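Local structure of lasso peptide isopeptidase AtxE2 (Asticcacaulis excentricus, 5TXE) at residues A[425-437]-A[510-524]. The protein hydrolyses the isopeptide bond of the lasso peptides astexin-2 and astexin-3, recognising chiefly their knotted loop and converting them to linear peptides. The protein carries 1 engineered substitution. Residues are numbered along the deposited sequence; the frame is centred on the assembly and turned at random.
Sequences YQLGTRLPLVIVQ and LDRRGVIDPARVGLT
Leu433 sits in parallel pairing with Val521: its N donates to Arg520 O (3.0 Å), and its O accepts from Gly522 N. This pattern carries strand 431-436 along strand 521-524, the short axes 15° apart. At the far end Ile435 O takes two bonds from Thr524, one from N and one from OG1 (2.8 Å), the hydroxyl lying on a lone pair in the carbonyl plane. Gln437, its chain extended beyond CG, sends NE2 almost straight to Thr524 O (2.8 Å). Just before the strand, Arg430 NH1 reaches Ile516 O (2.8 Å) and Asp511 O and forms a salt bridge with Asp511 OD1, while Gly514 CA lies over one guanidinium face. Bent at chi3 (-70°), Arg520 lays its guanidinium over the Pro432 ring, Arg520 NH1 3.8 Å from Pro432 CB. Asp517 OD2 accepts from Arg520 NE (2.9 Å), and Leu661 O binds Arg520 NH1. A leucine in place of this arginine would probably leave Asp517 without its charged mate and Pro432 less covered. On the face carrying Leu433 and Leu523, Ile435 CD1 meets Val521 CG1 (3.8 Å), and Ile507 of helix 494-512 backs both. Strand 431-436, parallel to both 463-467 and 521-525 in a mixed sheet flanked by helices, is characteristic of the alpha/beta-hydrolase fold of prolyl oligopeptidases, here leading toward catalytically important Tyr438 and Ala527, the engineered replacement of the nucleophile.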
# COMPACT_ATOMS: atom_id res chain seq x y z
N TYR A 425 -0.60 30.26 5.00
CA TYR A 425 -1.39 30.21 6.22
C TYR A 425 -0.96 31.26 7.21
O TYR A 425 0.18 31.22 7.66
CB TYR A 425 -1.29 28.84 6.90
CG TYR A 425 -2.15 28.78 8.14
CD1 TYR A 425 -3.53 28.98 8.04
CD2 TYR A 425 -1.61 28.55 9.40
CE1 TYR A 425 -4.36 28.91 9.16
CE2 TYR A 425 -2.43 28.48 10.54
CZ TYR A 425 -3.81 28.66 10.42
OH TYR A 425 -4.64 28.63 11.54
N GLN A 426 -1.86 32.17 7.55
CA GLN A 426 -1.61 33.12 8.65
C GLN A 426 -2.32 32.60 9.88
O GLN A 426 -3.52 32.32 9.79
CB GLN A 426 -2.15 34.53 8.33
CG GLN A 426 -2.02 34.99 6.86
CD GLN A 426 -0.75 35.78 6.57
OE1 GLN A 426 -0.65 36.96 6.92
NE2 GLN A 426 0.22 35.15 5.91
N LEU A 427 -1.63 32.47 11.00
CA LEU A 427 -2.30 32.07 12.27
C LEU A 427 -3.43 33.04 12.61
O LEU A 427 -3.27 34.25 12.38
CB LEU A 427 -1.31 32.00 13.44
CG LEU A 427 -0.43 30.73 13.55
CD1 LEU A 427 0.81 30.98 14.41
CD2 LEU A 427 -1.22 29.55 14.13
N GLY A 428 -4.55 32.51 13.11
CA GLY A 428 -5.75 33.32 13.40
C GLY A 428 -6.90 32.97 12.47
O GLY A 428 -8.07 33.30 12.73
N THR A 429 -6.54 32.29 11.38
CA THR A 429 -7.45 31.96 10.30
C THR A 429 -8.07 30.60 10.64
O THR A 429 -7.32 29.62 10.78
CB THR A 429 -6.65 31.84 8.97
OG1 THR A 429 -5.90 33.04 8.75
CG2 THR A 429 -7.57 31.58 7.76
N ARG A 430 -9.40 30.52 10.74
CA ARG A 430 -10.06 29.20 10.92
C ARG A 430 -10.39 28.56 9.58
O ARG A 430 -11.23 29.06 8.87
CB ARG A 430 -11.35 29.30 11.67
CG ARG A 430 -11.19 29.15 13.15
CD ARG A 430 -12.53 29.01 13.85
NE ARG A 430 -12.32 29.19 15.27
CZ ARG A 430 -11.93 28.24 16.12
NH1 ARG A 430 -11.69 26.98 15.76
NH2 ARG A 430 -11.76 28.57 17.38
N LEU A 431 -9.76 27.43 9.26
CA LEU A 431 -9.90 26.78 7.93
C LEU A 431 -10.92 25.62 7.88
O LEU A 431 -11.18 24.98 8.87
CB LEU A 431 -8.57 26.21 7.51
CG LEU A 431 -7.48 27.25 7.31
CD1 LEU A 431 -6.17 26.54 7.21
CD2 LEU A 431 -7.68 28.11 6.06
N PRO A 432 -11.49 25.35 6.70
CA PRO A 432 -12.15 24.05 6.53
C PRO A 432 -11.10 22.95 6.52
O PRO A 432 -9.93 23.17 6.19
CB PRO A 432 -12.85 24.19 5.18
CG PRO A 432 -11.95 25.11 4.40
CD PRO A 432 -11.43 26.12 5.44
N LEU A 433 -11.48 21.79 6.98
CA LEU A 433 -10.60 20.68 7.13
C LEU A 433 -11.02 19.51 6.26
O LEU A 433 -12.22 19.16 6.19
CB LEU A 433 -10.66 20.24 8.58
CG LEU A 433 -9.82 19.01 8.97
CD1 LEU A 433 -8.34 19.20 8.80
CD2 LEU A 433 -10.10 18.59 10.40
N VAL A 434 -10.03 18.85 5.67
CA VAL A 434 -10.28 17.58 4.98
C VAL A 434 -9.39 16.51 5.59
O VAL A 434 -8.18 16.72 5.76
CB VAL A 434 -9.98 17.71 3.47
CG1 VAL A 434 -10.06 16.34 2.81
CG2 VAL A 434 -10.94 18.70 2.85
N ILE A 435 -9.98 15.37 5.89
CA ILE A 435 -9.26 14.25 6.50
C ILE A 435 -8.97 13.19 5.43
O ILE A 435 -9.90 12.75 4.73
CB ILE A 435 -10.06 13.65 7.64
CG1 ILE A 435 -10.34 14.71 8.71
CG2 ILE A 435 -9.31 12.51 8.23
CD1 ILE A 435 -11.38 14.29 9.72
N VAL A 436 -7.69 12.83 5.30
CA VAL A 436 -7.19 11.81 4.40
C VAL A 436 -6.65 10.66 5.28
O VAL A 436 -5.93 10.93 6.24
CB VAL A 436 -6.12 12.35 3.50
CG1 VAL A 436 -5.53 11.29 2.61
CG2 VAL A 436 -6.67 13.46 2.68
N GLN A 437 -6.98 9.41 4.95
CA GLN A 437 -6.60 8.26 5.72
C GLN A 437 -5.78 7.23 4.88
O GLN A 437 -5.78 7.31 3.66
CB GLN A 437 -7.86 7.55 6.21
CG GLN A 437 -8.93 8.42 6.78
CD GLN A 437 -10.09 7.58 7.28
OE1 GLN A 437 -9.96 6.85 8.28
NE2 GLN A 437 -11.21 7.63 6.58
N LEU A 510 -7.62 20.41 16.99
CA LEU A 510 -7.33 21.44 16.02
C LEU A 510 -8.36 22.55 16.17
O LEU A 510 -8.05 23.70 15.92
CB LEU A 510 -7.41 20.87 14.61
CG LEU A 510 -6.36 19.86 14.22
CD1 LEU A 510 -6.73 19.23 12.88
CD2 LEU A 510 -5.03 20.56 14.12
N ASP A 511 -9.54 22.20 16.64
CA ASP A 511 -10.57 23.20 16.99
C ASP A 511 -10.12 24.13 18.16
O ASP A 511 -10.17 25.32 18.04
CB ASP A 511 -11.86 22.49 17.36
CG ASP A 511 -13.02 23.46 17.61
OD1 ASP A 511 -12.92 24.67 17.35
OD2 ASP A 511 -14.08 22.98 18.08
N ARG A 512 -9.62 23.55 19.23
CA ARG A 512 -9.08 24.32 20.36
C ARG A 512 -7.93 25.20 19.94
O ARG A 512 -7.81 26.30 20.41
CB ARG A 512 -8.63 23.39 21.50
CG ARG A 512 -9.81 22.78 22.22
CD ARG A 512 -9.42 21.86 23.39
NE ARG A 512 -10.20 20.60 23.40
CZ ARG A 512 -11.53 20.53 23.62
NH1 ARG A 512 -12.24 21.65 23.82
NH2 ARG A 512 -12.16 19.35 23.62
N ARG A 513 -7.06 24.73 19.04
CA ARG A 513 -5.99 25.57 18.55
C ARG A 513 -6.48 26.70 17.63
O ARG A 513 -5.69 27.55 17.24
CB ARG A 513 -4.91 24.73 17.85
CG ARG A 513 -4.16 23.86 18.87
CD ARG A 513 -3.34 22.76 18.24
NE ARG A 513 -2.45 23.30 17.23
CZ ARG A 513 -1.40 22.66 16.71
NH1 ARG A 513 -1.05 21.43 17.14
NH2 ARG A 513 -0.69 23.25 15.76
N GLY A 514 -7.76 26.76 17.31
CA GLY A 514 -8.23 27.81 16.42
C GLY A 514 -7.78 27.60 14.98
O GLY A 514 -7.80 28.53 14.18
N VAL A 515 -7.38 26.39 14.62
CA VAL A 515 -6.93 26.12 13.25
C VAL A 515 -8.09 25.79 12.26
O VAL A 515 -8.03 26.10 11.07
CB VAL A 515 -5.91 24.98 13.25
CG1 VAL A 515 -5.51 24.61 11.83
CG2 VAL A 515 -4.71 25.38 14.07
N ILE A 516 -9.16 25.20 12.75
CA ILE A 516 -10.23 24.73 11.84
C ILE A 516 -11.59 25.12 12.32
O ILE A 516 -11.81 25.39 13.50
CB ILE A 516 -10.25 23.20 11.74
CG1 ILE A 516 -10.41 22.57 13.12
CG2 ILE A 516 -8.95 22.68 11.17
CD1 ILE A 516 -11.48 21.52 13.21
N ASP A 517 -12.53 25.14 11.38
CA ASP A 517 -13.93 25.34 11.71
C ASP A 517 -14.59 23.98 11.78
O ASP A 517 -14.69 23.30 10.74
CB ASP A 517 -14.53 26.20 10.59
CG ASP A 517 -16.01 26.38 10.71
OD1 ASP A 517 -16.62 25.81 11.65
OD2 ASP A 517 -16.55 27.11 9.84
N PRO A 518 -15.07 23.57 12.96
CA PRO A 518 -15.52 22.20 13.12
C PRO A 518 -16.84 21.89 12.42
O PRO A 518 -17.19 20.71 12.27
CB PRO A 518 -15.69 22.05 14.64
CG PRO A 518 -15.92 23.47 15.11
CD PRO A 518 -15.07 24.31 14.24
N ALA A 519 -17.56 22.92 12.01
CA ALA A 519 -18.75 22.73 11.21
C ALA A 519 -18.37 22.47 9.73
O ALA A 519 -19.29 22.32 8.93
CB ALA A 519 -19.66 23.96 11.30
N ARG A 520 -17.08 22.56 9.35
CA ARG A 520 -16.67 22.40 7.93
C ARG A 520 -15.57 21.35 7.75
O ARG A 520 -14.49 21.62 7.23
CB ARG A 520 -16.31 23.74 7.29
CG ARG A 520 -17.49 24.73 7.27
CD ARG A 520 -17.14 25.93 6.40
NE ARG A 520 -16.11 26.80 6.95
CZ ARG A 520 -15.17 27.45 6.24
NH1 ARG A 520 -15.01 27.28 4.93
NH2 ARG A 520 -14.33 28.25 6.88
N VAL A 521 -15.89 20.15 8.19
CA VAL A 521 -14.97 19.03 8.13
C VAL A 521 -15.40 17.96 7.12
O VAL A 521 -16.51 17.41 7.22
CB VAL A 521 -14.81 18.36 9.48
CG1 VAL A 521 -13.78 17.27 9.39
CG2 VAL A 521 -14.38 19.41 10.49
N GLY A 522 -14.49 17.68 6.21
CA GLY A 522 -14.66 16.68 5.19
C GLY A 522 -13.89 15.43 5.53
O GLY A 522 -12.82 15.51 6.13
N LEU A 523 -14.42 14.29 5.12
CA LEU A 523 -13.78 13.04 5.37
C LEU A 523 -13.66 12.21 4.08
O LEU A 523 -14.63 12.13 3.35
CB LEU A 523 -14.58 12.27 6.40
CG LEU A 523 -14.09 10.91 6.79
CD1 LEU A 523 -12.76 10.99 7.53
CD2 LEU A 523 -15.13 10.25 7.69
N THR A 524 -12.48 11.60 3.85
CA THR A 524 -12.23 10.77 2.71
C THR A 524 -11.83 9.38 3.20
O THR A 524 -11.34 9.24 4.30
CB THR A 524 -11.12 11.26 1.78
OG1 THR A 524 -9.86 11.21 2.44
CG2 THR A 524 -11.36 12.65 1.35
O HOH W 1 -8.41 8.90 2.59